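Side-chain contacts in sialidase B (Streptococcus pneumoniae serotype 4, PDB 4XJW), which hydrolyses alpha-(2->3), alpha-(2->6) and alpha-(2->8) glycosidic linkages of terminal sialic acids in oligosaccharides, glycoproteins and glycolipids: residues A[207-212]-A[645-650]; A[544-549]-A[601-606]; A[584-589]-A[611-616]. The protein carries 1 engineered substitution. All coordinates share one frame; numbering follows the deposited sequence.

From the N terminus, residues 207-212 come first and are separated from their partner by 432 residues: contact 1 is completed only at 645-650, and so encloses both other contacts. Within that span 544-549 opens contact 2 and 584-589 opens contact 3; 601-606 then closes contact 2 and 611-616 closes contact 3, so the two cross. Their centres lie about 8 Å apart; of the neighbouring strands of one antiparallel sheet, 584-592 belongs to contact 3 and 597-605 to contact 2. Contact 1 ties strand 205-213 to the last strand, 647-652. It meets contact 2 where Ile-650 packs on Ile-606, and contact 3 where Arg-207 and Ile-208 reach Tyr-615.

Contact 1: residues A[207-212]-A[645-650]; sequences RIPTLY and NVVQYI. With OPX ((1s,3R,4S)-1-[(cyclohexylamino)methyl]-3,4-dihydroxycyclopentanesulfonic acid), chain B.
Pro-209 and Val-647 meet through aliphatic carbons, with CB of Pro-209 4.1 Å from CG1 of Val-647. That methyl stands anti to the valine's backbone N (chi1 177°), while its twin, CG2, lies 4.4 Å from the backbone N of Arg-207. CD1 of Leu-211 approaches the ring of Tyr-649 at its edge, near the ring plane, 4.2 Å from CE1. Leu-629 of strand 626-631 touches all four of these apolar residues. The touching parts, 207-211 and 647-649, run roughly the same way, 23° apart, and join the sheet that begins at 205-213 to the final one of the chain, consistent with first and last blades meeting in the beta-propeller of family 33 sialidases. No hydrogen bond crosses. Polar ends turn to other partners: Arg-207, a substrate-binding residue by similarity, forms a salt bridge from NE to Glu-631 and a cation-pi pair with Tyr-615, and CD1 of Ile-208 lies 3.8 Å above one face of the Arg-207 guanidinium, offset toward its rim. Tyr-212 lines the pocket of the bound inhibitor OPX, whose cyclopentane covers one face of the tyrosine ring, with CAP 3.7 Å above the plane over its centre and CAM 3.6 Å from CZ.

Contact 2: residues A[544-549]-A[601-606]; sequences DGIQQT and KYHYGI. Engineered in segment 601-606: Gly-605 (natural residue Asp).
His-603 reaches from its strand to the backbone of Gly-545 and the flank of Ile-546. Its CB leaves the main chain toward the 544-549 loop, and the first torsion (chi1 -69°) sets CG anti to the carbonyl carbon, beside the backbone N. Beyond CG, ND1 is hydrogen-bonded to OE1 of Gln-585 on the adjacent strand; that oxygen, which also pairs with ND2 of Asn-576, can only accept, so ND1 probably carries the proton, and the bond limits rotation of the imidazole. At the tip, CE1 lies 3.7 Å from O of Gly-545, the closest approach between the segments and a loose van der Waals one, with at most a slight electrostatic attraction. The same CE1 is 4.5 Å from CG1 of Ile-546. The contact is small, burying 62 Å² in all, with His-603 and Gly-545 both exposed. Within the BNR repeat-like beta-propeller region, it joins a loop to the edge strand of a four-stranded antiparallel sheet, probably one blade. The loop, running from strand 541-542 to strand 556-559, lays Ile-546 against Leu-572, Thr-574 and Val-587, and thus over strands 569-575 and 584-592, while His-603 meets it from outermost strand 597-605.

Contact 3: residues A[584-589]-A[611-616]; sequences GQLVVG and YGYAYS
Tyr-613 and Gly-584 account for most of the 151 Å² buried here, the aromatic ring lying against the glycine backbone. CA of Gly-584 sits 3.2 Å above one face of the ring, offset toward the rim, and is 3.3 Å from CG. Measured to the ring centroid the separation is 3.6 Å, at 26° from the normal, which meets the definition of a CH-pi interaction. With no side chain on Gly-584, the ring can come this close to the main chain. The torsion of Tyr-613 (chi1 -168°, CG anti to the backbone N) swings the ring over the start of strand 584-592. Its hydroxyl is hydrogen-bonded to OG of Ser-573, and the ring also stacks with Phe-630. Leu-586 adds a lesser touch, CD2 lying 4.5 Å from OH of Tyr-613. Polar linkage between the segments runs through one water, which accepts from N of Gly-584 at 3.1 Å and donates to O of Tyr-611 at 2.8 Å. Tyr-613 joins the loop before strand 616-620 to the sheet of strand 584-592. Two residues on lies Tyr-615, by similarity the nucleophile of this sialidase, whose OH is hydrogen-bonded to Glu-503, a predicted active-site residue. The pairing implies a tyrosine anchored by face and hydroxyl together: dispersion and a weak C-H attraction from Gly-584, with the Phe-630 stack, probably help to hold the ring, while Ser-573 satisfies its buried polar end.

Contact 1: residues A[207-212]-A[645-650]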
loop_
_atom_site.group_PDB
_atom_site.type_symbol
_atom_site.label_atom_id
_atom_site.label_comp_id
_atom_site.label_asym_id
_atom_site.label_seq_id
_atom_site.Cartn_x
_atom_site.Cartn_y
_atom_site.Cartn_z
ATOM N N ARG A 207 1.217 -2.291 -0.773
ATOM C CA ARG A 207 0.401 -1.920 0.381
ATOM C C ARG A 207 1.282 -1.990 1.614
ATOM O O ARG A 207 2.354 -2.610 1.602
ATOM C CB ARG A 207 -0.814 -2.853 0.588
ATOM C CG ARG A 207 -2.076 -2.527 -0.267
ATOM C CD ARG A 207 -3.379 -2.737 0.537
ATOM N NE ARG A 207 -3.552 -1.828 1.664
ATOM C CZ ARG A 207 -4.474 -1.977 2.622
ATOM N NH1 ARG A 207 -5.307 -3.013 2.579
ATOM N NH2 ARG A 207 -4.564 -1.086 3.633
ATOM N N ILE A 208 0.815 -1.356 2.682
ATOM C CA ILE A 208 1.407 -1.482 4.015
ATOM C C ILE A 208 2.836 -0.907 4.103
ATOM O O ILE A 208 3.788 -1.631 4.382
ATOM C CB ILE A 208 1.422 -2.952 4.533
ATOM C CG1 ILE A 208 0.188 -3.748 4.093
ATOM C CG2 ILE A 208 1.486 -2.966 6.045
ATOM C CD1 ILE A 208 -1.145 -3.159 4.551
ATOM N N PRO A 209 2.984 0.405 3.883
ATOM C CA PRO A 209 4.310 1.039 3.888
ATOM C C PRO A 209 4.860 1.212 5.293
ATOM O O PRO A 209 4.099 1.380 6.259
ATOM C CB PRO A 209 4.022 2.424 3.316
ATOM C CG PRO A 209 2.580 2.691 3.690
ATOM C CD PRO A 209 1.907 1.360 3.562
ATOM N N THR A 210 6.188 1.210 5.398
ATOM C CA THR A 210 6.887 1.535 6.641
ATOM C C THR A 210 8.029 2.504 6.322
ATOM O O THR A 210 8.476 2.598 5.170
ATOM C CB THR A 210 7.447 0.295 7.376
ATOM O OG1 THR A 210 8.690 -0.099 6.783
ATOM C CG2 THR A 210 6.447 -0.883 7.341
ATOM N N LEU A 211 8.462 3.243 7.344
ATOM C CA LEU A 211 9.647 4.111 7.267
ATOM C C LEU A 211 10.358 4.060 8.602
ATOM O O LEU A 211 9.725 3.952 9.635
ATOM C CB LEU A 211 9.229 5.563 6.993
ATOM C CG LEU A 211 8.702 5.965 5.619
ATOM C CD1 LEU A 211 8.158 7.396 5.650
ATOM C CD2 LEU A 211 9.784 5.812 4.562
ATOM N N TYR A 212 11.680 4.164 8.586
ATOM C CA TYR A 212 12.453 4.154 9.815
ATOM C C TYR A 212 13.773 4.856 9.546
ATOM O O TYR A 212 14.428 4.599 8.528
ATOM C CB TYR A 212 12.732 2.714 10.245
ATOM C CG TYR A 212 13.242 2.556 11.664
ATOM C CD1 TYR A 212 14.575 2.805 11.984
ATOM C CD2 TYR A 212 12.396 2.147 12.675
ATOM C CE1 TYR A 212 15.042 2.646 13.283
ATOM C CE2 TYR A 212 12.848 1.983 13.970
ATOM C CZ TYR A 212 14.168 2.228 14.268
ATOM O OH TYR A 212 14.596 2.060 15.566
ATOM N N ASN A 645 0.417 2.322 -8.093
ATOM C CA ASN A 645 1.152 3.556 -7.815
ATOM C C ASN A 645 0.360 4.560 -6.993
ATOM O O ASN A 645 0.378 5.771 -7.262
ATOM C CB ASN A 645 1.666 4.185 -9.119
ATOM C CG ASN A 645 2.777 3.388 -9.753
ATOM O OD1 ASN A 645 3.154 2.328 -9.260
ATOM N ND2 ASN A 645 3.307 3.891 -10.866
ATOM N N VAL A 646 -0.318 4.039 -5.972
ATOM C CA VAL A 646 -1.044 4.871 -5.011
ATOM C C VAL A 646 -0.323 5.013 -3.666
ATOM O O VAL A 646 -0.695 5.864 -2.864
ATOM C CB VAL A 646 -2.482 4.371 -4.801
ATOM C CG1 VAL A 646 -3.320 4.645 -6.055
ATOM C CG2 VAL A 646 -2.482 2.870 -4.442
ATOM N N VAL A 647 0.710 4.193 -3.430
ATOM C CA VAL A 647 1.565 4.371 -2.249
ATOM C C VAL A 647 2.614 5.412 -2.644
ATOM O O VAL A 647 3.421 5.194 -3.551
ATOM C CB VAL A 647 2.245 3.066 -1.801
ATOM C CG1 VAL A 647 3.186 3.321 -0.609
ATOM C CG2 VAL A 647 1.190 2.016 -1.410
ATOM N N GLN A 648 2.544 6.563 -1.987
ATOM C CA GLN A 648 3.313 7.745 -2.370
ATOM C C GLN A 648 4.013 8.371 -1.178
ATOM O O GLN A 648 3.586 8.214 -0.036
ATOM C CB GLN A 648 2.367 8.763 -3.016
ATOM C CG GLN A 648 1.703 8.234 -4.276
ATOM C CD GLN A 648 0.751 9.206 -4.921
ATOM O OE1 GLN A 648 0.497 10.295 -4.408
ATOM N NE2 GLN A 648 0.195 8.802 -6.072
ATOM N N TYR A 649 5.108 9.073 -1.464
ATOM C CA TYR A 649 5.976 9.666 -0.442
ATOM C C TYR A 649 5.982 11.192 -0.555
ATOM O O TYR A 649 6.176 11.751 -1.649
ATOM C CB TYR A 649 7.410 9.141 -0.612
ATOM C CG TYR A 649 8.414 9.786 0.338
ATOM C CD1 TYR A 649 8.505 9.362 1.653
ATOM C CD2 TYR A 649 9.254 10.822 -0.083
ATOM C CE1 TYR A 649 9.416 9.945 2.536
ATOM C CE2 TYR A 649 10.171 11.417 0.799
ATOM C CZ TYR A 649 10.237 10.965 2.108
ATOM O OH TYR A 649 11.118 11.528 3.010
ATOM N N ILE A 650 5.794 11.864 0.577
ATOM C CA ILE A 650 5.917 13.322 0.624
ATOM C C ILE A 650 6.874 13.753 1.737
ATOM O O ILE A 650 7.111 13.006 2.690
ATOM C CB ILE A 650 4.560 14.023 0.810
ATOM C CG1 ILE A 650 3.891 13.570 2.113
ATOM C CG2 ILE A 650 3.639 13.767 -0.393
ATOM C CD1 ILE A 650 2.655 14.366 2.487
HETATM C CAF OPX B . 16.538 12.922 13.984
HETATM C CAG OPX B . 17.387 12.349 15.080
HETATM C CAH OPX B . 16.044 11.834 13.086
HETATM C CAI OPX B . 16.630 11.310 15.855
HETATM C CAJ OPX B . 15.295 10.770 13.836
HETATM C CAK OPX B . 15.110 8.025 15.076
HETATM C CAL OPX B . 12.678 7.519 15.690
HETATM C CAM OPX B . 14.017 5.758 14.767
HETATM C CAO OPX B . 11.816 6.459 15.108
HETATM C CAP OPX B . 12.656 5.814 14.092
HETATM C CAQ OPX B . 16.132 10.216 14.963
HETATM C CAR OPX B . 14.084 6.998 15.646
HETATM N NAN OPX B . 15.350 9.286 15.794
HETATM O OAA OPX B . 14.646 7.783 18.119
HETATM O OAB OPX B . 13.554 5.628 17.859
HETATM O OAC OPX B . 10.651 6.983 14.572
HETATM O OAD OPX B . 12.762 6.550 12.944
HETATM O OAE OPX B . 15.866 5.860 17.252
HETATM S SAS OPX B . 14.568 6.544 17.312
#

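Contact 2: residues A[544-549]-A[601-606]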
loop_
_atom_site.group_PDB
_atom_site.type_symbol
_atom_site.label_atom_id
_atom_site.label_comp_id
_atom_site.label_asym_id
_atom_site.label_seq_id
_atom_site.Cartn_x
_atom_site.Cartn_y
_atom_site.Cartn_z
ATOM N N ASP A 544 -10.172 11.744 22.200
ATOM C CA ASP A 544 -11.289 12.496 21.662
ATOM C C ASP A 544 -10.649 13.522 20.736
ATOM O O ASP A 544 -9.607 14.098 21.066
ATOM C CB ASP A 544 -12.080 13.202 22.775
ATOM C CG ASP A 544 -12.578 12.250 23.852
ATOM O OD1 ASP A 544 -12.943 11.101 23.527
ATOM O OD2 ASP A 544 -12.603 12.658 25.035
ATOM N N GLY A 545 -11.240 13.727 19.567
ATOM C CA GLY A 545 -10.751 14.747 18.663
ATOM C C GLY A 545 -10.263 14.238 17.321
ATOM O O GLY A 545 -10.012 15.029 16.409
ATOM N N ILE A 546 -10.088 12.924 17.212
ATOM C CA ILE A 546 -9.764 12.297 15.936
ATOM C C ILE A 546 -10.847 11.271 15.660
ATOM O O ILE A 546 -11.181 10.495 16.546
ATOM C CB ILE A 546 -8.397 11.591 15.965
ATOM C CG1 ILE A 546 -7.285 12.592 16.276
ATOM C CG2 ILE A 546 -8.110 10.908 14.619
ATOM C CD1 ILE A 546 -5.924 11.963 16.375
ATOM N N GLN A 547 -11.404 11.284 14.450
ATOM C CA GLN A 547 -12.412 10.285 14.073
ATOM C C GLN A 547 -11.837 9.195 13.179
ATOM O O GLN A 547 -11.069 9.482 12.257
ATOM C CB GLN A 547 -13.580 10.921 13.312
ATOM C CG GLN A 547 -14.091 12.249 13.849
ATOM C CD GLN A 547 -14.318 12.223 15.342
ATOM O OE1 GLN A 547 -14.831 11.243 15.889
ATOM N NE2 GLN A 547 -13.917 13.300 16.019
ATOM N N GLN A 548 -12.229 7.950 13.443
ATOM C CA GLN A 548 -12.029 6.859 12.496
ATOM C C GLN A 548 -13.367 6.208 12.209
ATOM O O GLN A 548 -14.365 6.526 12.853
ATOM C CB GLN A 548 -11.033 5.827 13.029
ATOM C CG GLN A 548 -9.577 6.296 12.938
ATOM C CD GLN A 548 -8.585 5.158 12.946
ATOM O OE1 GLN A 548 -8.910 4.012 13.256
ATOM N NE2 GLN A 548 -7.337 5.484 12.621
ATOM N N THR A 549 -13.383 5.302 11.238
ATOM C CA THR A 549 -14.563 4.515 10.942
ATOM C C THR A 549 -14.740 3.432 11.987
ATOM O O THR A 549 -13.852 3.166 12.796
ATOM C CB THR A 549 -14.410 3.800 9.612
ATOM O OG1 THR A 549 -13.232 2.985 9.676
ATOM C CG2 THR A 549 -14.302 4.796 8.451
ATOM N N LYS A 601 -2.833 19.742 19.431
ATOM C CA LYS A 601 -2.942 21.174 19.177
ATOM C C LYS A 601 -3.052 21.561 17.697
ATOM O O LYS A 601 -3.745 22.522 17.349
ATOM C CB LYS A 601 -1.741 21.868 19.814
ATOM C CG LYS A 601 -1.748 23.379 19.730
ATOM C CD LYS A 601 -0.564 23.932 20.534
ATOM C CE LYS A 601 -0.537 25.447 20.577
ATOM N NZ LYS A 601 0.575 25.923 21.459
ATOM N N TYR A 602 -2.364 20.826 16.829
ATOM C CA TYR A 602 -2.340 21.149 15.403
ATOM C C TYR A 602 -2.827 19.972 14.554
ATOM O O TYR A 602 -2.472 18.825 14.823
ATOM C CB TYR A 602 -0.919 21.529 14.970
ATOM C CG TYR A 602 -0.317 22.698 15.723
ATOM C CD1 TYR A 602 -0.679 24.002 15.417
ATOM C CD2 TYR A 602 0.635 22.495 16.715
ATOM C CE1 TYR A 602 -0.125 25.072 16.085
ATOM C CE2 TYR A 602 1.199 23.554 17.390
ATOM C CZ TYR A 602 0.810 24.843 17.070
ATOM O OH TYR A 602 1.356 25.910 17.736
ATOM N N HIS A 603 -3.649 20.259 13.544
ATOM C CA HIS A 603 -4.092 19.255 12.570
ATOM C C HIS A 603 -3.696 19.729 11.175
ATOM O O HIS A 603 -4.111 20.808 10.752
ATOM C CB HIS A 603 -5.616 19.100 12.611
ATOM C CG HIS A 603 -6.130 18.460 13.861
ATOM N ND1 HIS A 603 -6.726 17.215 13.870
ATOM C CD2 HIS A 603 -6.154 18.896 15.144
ATOM C CE1 HIS A 603 -7.084 16.910 15.104
ATOM N NE2 HIS A 603 -6.752 17.915 15.896
ATOM N N TYR A 604 -2.903 18.934 10.457
ATOM C CA TYR A 604 -2.546 19.266 9.078
ATOM C C TYR A 604 -3.224 18.316 8.104
ATOM O O TYR A 604 -3.050 17.107 8.192
ATOM C CB TYR A 604 -1.034 19.186 8.870
ATOM C CG TYR A 604 -0.635 19.287 7.411
ATOM C CD1 TYR A 604 -0.626 20.516 6.752
ATOM C CD2 TYR A 604 -0.271 18.154 6.689
ATOM C CE1 TYR A 604 -0.276 20.608 5.412
ATOM C CE2 TYR A 604 0.083 18.238 5.362
ATOM C CZ TYR A 604 0.079 19.466 4.726
ATOM O OH TYR A 604 0.435 19.538 3.397
ATOM N N GLY A 605 -3.983 18.863 7.168
ATOM C CA GLY A 605 -4.632 18.036 6.152
ATOM C C GLY A 605 -3.652 17.686 5.033
ATOM O O GLY A 605 -3.146 18.566 4.342
ATOM N N ILE A 606 -3.394 16.394 4.854
ATOM C CA ILE A 606 -2.480 15.919 3.809
ATOM C C ILE A 606 -3.007 16.276 2.409
ATOM O O ILE A 606 -2.254 16.652 1.510
ATOM C CB ILE A 606 -2.284 14.395 3.935
ATOM C CG1 ILE A 606 -1.550 14.050 5.232
ATOM C CG2 ILE A 606 -1.516 13.844 2.731
ATOM C CD1 ILE A 606 -0.047 14.141 5.098
#

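Contact 3: residues A[584-589]-A[611-616]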
loop_
_atom_site.group_PDB
_atom_site.type_symbol
_atom_site.label_atom_id
_atom_site.label_comp_id
_atom_site.label_asym_id
_atom_site.label_seq_id
_atom_site.Cartn_x
_atom_site.Cartn_y
_atom_site.Cartn_z
ATOM N N GLY A 584 -6.785 12.405 5.178
ATOM C CA GLY A 584 -5.560 12.121 5.911
ATOM C C GLY A 584 -5.013 13.331 6.630
ATOM O O GLY A 584 -5.070 14.445 6.108
ATOM N N GLN A 585 -4.531 13.111 7.848
ATOM C CA GLN A 585 -3.966 14.203 8.639
ATOM C C GLN A 585 -2.692 13.796 9.351
ATOM O O GLN A 585 -2.496 12.631 9.684
ATOM C CB GLN A 585 -4.965 14.684 9.697
ATOM C CG GLN A 585 -6.212 15.334 9.131
ATOM C CD GLN A 585 -7.089 15.951 10.207
ATOM O OE1 GLN A 585 -6.865 15.753 11.406
ATOM N NE2 GLN A 585 -8.111 16.690 9.780
ATOM N N LEU A 586 -1.836 14.779 9.589
ATOM C CA LEU A 586 -0.843 14.655 10.639
ATOM C C LEU A 586 -1.379 15.460 11.805
ATOM O O LEU A 586 -1.824 16.600 11.625
ATOM C CB LEU A 586 0.504 15.226 10.224
ATOM C CG LEU A 586 1.186 14.616 9.016
ATOM C CD1 LEU A 586 2.607 15.146 8.954
ATOM C CD2 LEU A 586 1.196 13.104 9.085
ATOM N N VAL A 587 -1.345 14.875 12.994
ATOM C CA VAL A 587 -1.847 15.566 14.178
ATOM C C VAL A 587 -0.685 15.736 15.146
ATOM O O VAL A 587 -0.069 14.753 15.558
ATOM C CB VAL A 587 -3.015 14.800 14.830
ATOM C CG1 VAL A 587 -3.610 15.615 15.968
ATOM C CG2 VAL A 587 -4.107 14.471 13.786
ATOM N N VAL A 588 -0.368 16.986 15.490
ATOM C CA VAL A 588 0.738 17.272 16.396
ATOM C C VAL A 588 0.225 17.465 17.820
ATOM O O VAL A 588 -0.638 18.311 18.058
ATOM C CB VAL A 588 1.501 18.537 15.964
ATOM C CG1 VAL A 588 2.660 18.808 16.911
ATOM C CG2 VAL A 588 2.007 18.414 14.526
ATOM N N GLY A 589 0.738 16.665 18.752
ATOM C CA GLY A 589 0.357 16.786 20.151
ATOM C C GLY A 589 1.527 17.202 21.022
ATOM O O GLY A 589 2.650 16.724 20.835
ATOM N N TYR A 611 -10.412 12.972 -0.393
ATOM C CA TYR A 611 -9.408 12.174 -1.093
ATOM C C TYR A 611 -8.834 11.087 -0.177
ATOM O O TYR A 611 -8.737 11.271 1.047
ATOM C CB TYR A 611 -8.312 13.065 -1.668
ATOM C CG TYR A 611 -8.687 13.778 -2.954
ATOM C CD1 TYR A 611 -10.005 13.841 -3.392
ATOM C CD2 TYR A 611 -7.708 14.367 -3.749
ATOM C CE1 TYR A 611 -10.338 14.485 -4.577
ATOM C CE2 TYR A 611 -8.029 15.017 -4.937
ATOM C CZ TYR A 611 -9.360 15.072 -5.344
ATOM O OH TYR A 611 -9.712 15.702 -6.518
ATOM N N GLY A 612 -8.490 9.945 -0.770
ATOM C CA GLY A 612 -8.129 8.749 -0.024
ATOM C C GLY A 612 -6.870 8.843 0.817
ATOM O O GLY A 612 -5.867 9.455 0.431
ATOM N N TYR A 613 -6.922 8.223 1.987
ATOM C CA TYR A 613 -5.749 8.122 2.846
ATOM C C TYR A 613 -5.951 6.937 3.764
ATOM O O TYR A 613 -6.893 6.921 4.557
ATOM C CB TYR A 613 -5.598 9.399 3.676
ATOM C CG TYR A 613 -4.267 9.540 4.395
ATOM C CD1 TYR A 613 -4.045 8.987 5.659
ATOM C CD2 TYR A 613 -3.239 10.266 3.818
ATOM C CE1 TYR A 613 -2.800 9.155 6.323
ATOM C CE2 TYR A 613 -2.015 10.440 4.453
ATOM C CZ TYR A 613 -1.799 9.877 5.696
ATOM O OH TYR A 613 -0.563 10.084 6.278
ATOM N N ALA A 614 -5.101 5.924 3.647
ATOM C CA ALA A 614 -5.302 4.699 4.404
ATOM C C ALA A 614 -4.120 4.403 5.320
ATOM O O ALA A 614 -3.837 5.198 6.206
ATOM C CB ALA A 614 -5.660 3.519 3.477
ATOM N N TYR A 615 -3.446 3.272 5.137
ATOM C CA TYR A 615 -2.295 2.977 5.974
ATOM C C TYR A 615 -1.167 3.956 5.665
ATOM O O TYR A 615 -1.052 4.479 4.543
ATOM C CB TYR A 615 -1.794 1.541 5.797
ATOM C CG TYR A 615 -2.614 0.471 6.473
ATOM C CD1 TYR A 615 -4.001 0.544 6.527
ATOM C CD2 TYR A 615 -2.004 -0.648 7.018
ATOM C CE1 TYR A 615 -4.744 -0.467 7.127
ATOM C CE2 TYR A 615 -2.739 -1.652 7.615
ATOM C CZ TYR A 615 -4.106 -1.562 7.648
ATOM O OH TYR A 615 -4.850 -2.570 8.234
ATOM N N SER A 616 -0.342 4.202 6.672
ATOM C CA SER A 616 0.679 5.218 6.546
ATOM C C SER A 616 1.908 4.932 7.378
ATOM O O SER A 616 1.891 4.179 8.354
ATOM C CB SER A 616 0.098 6.581 6.914
ATOM O OG SER A 616 -0.161 6.645 8.311
HETATM O O HOH W 1 -6.870 13.092 2.114
#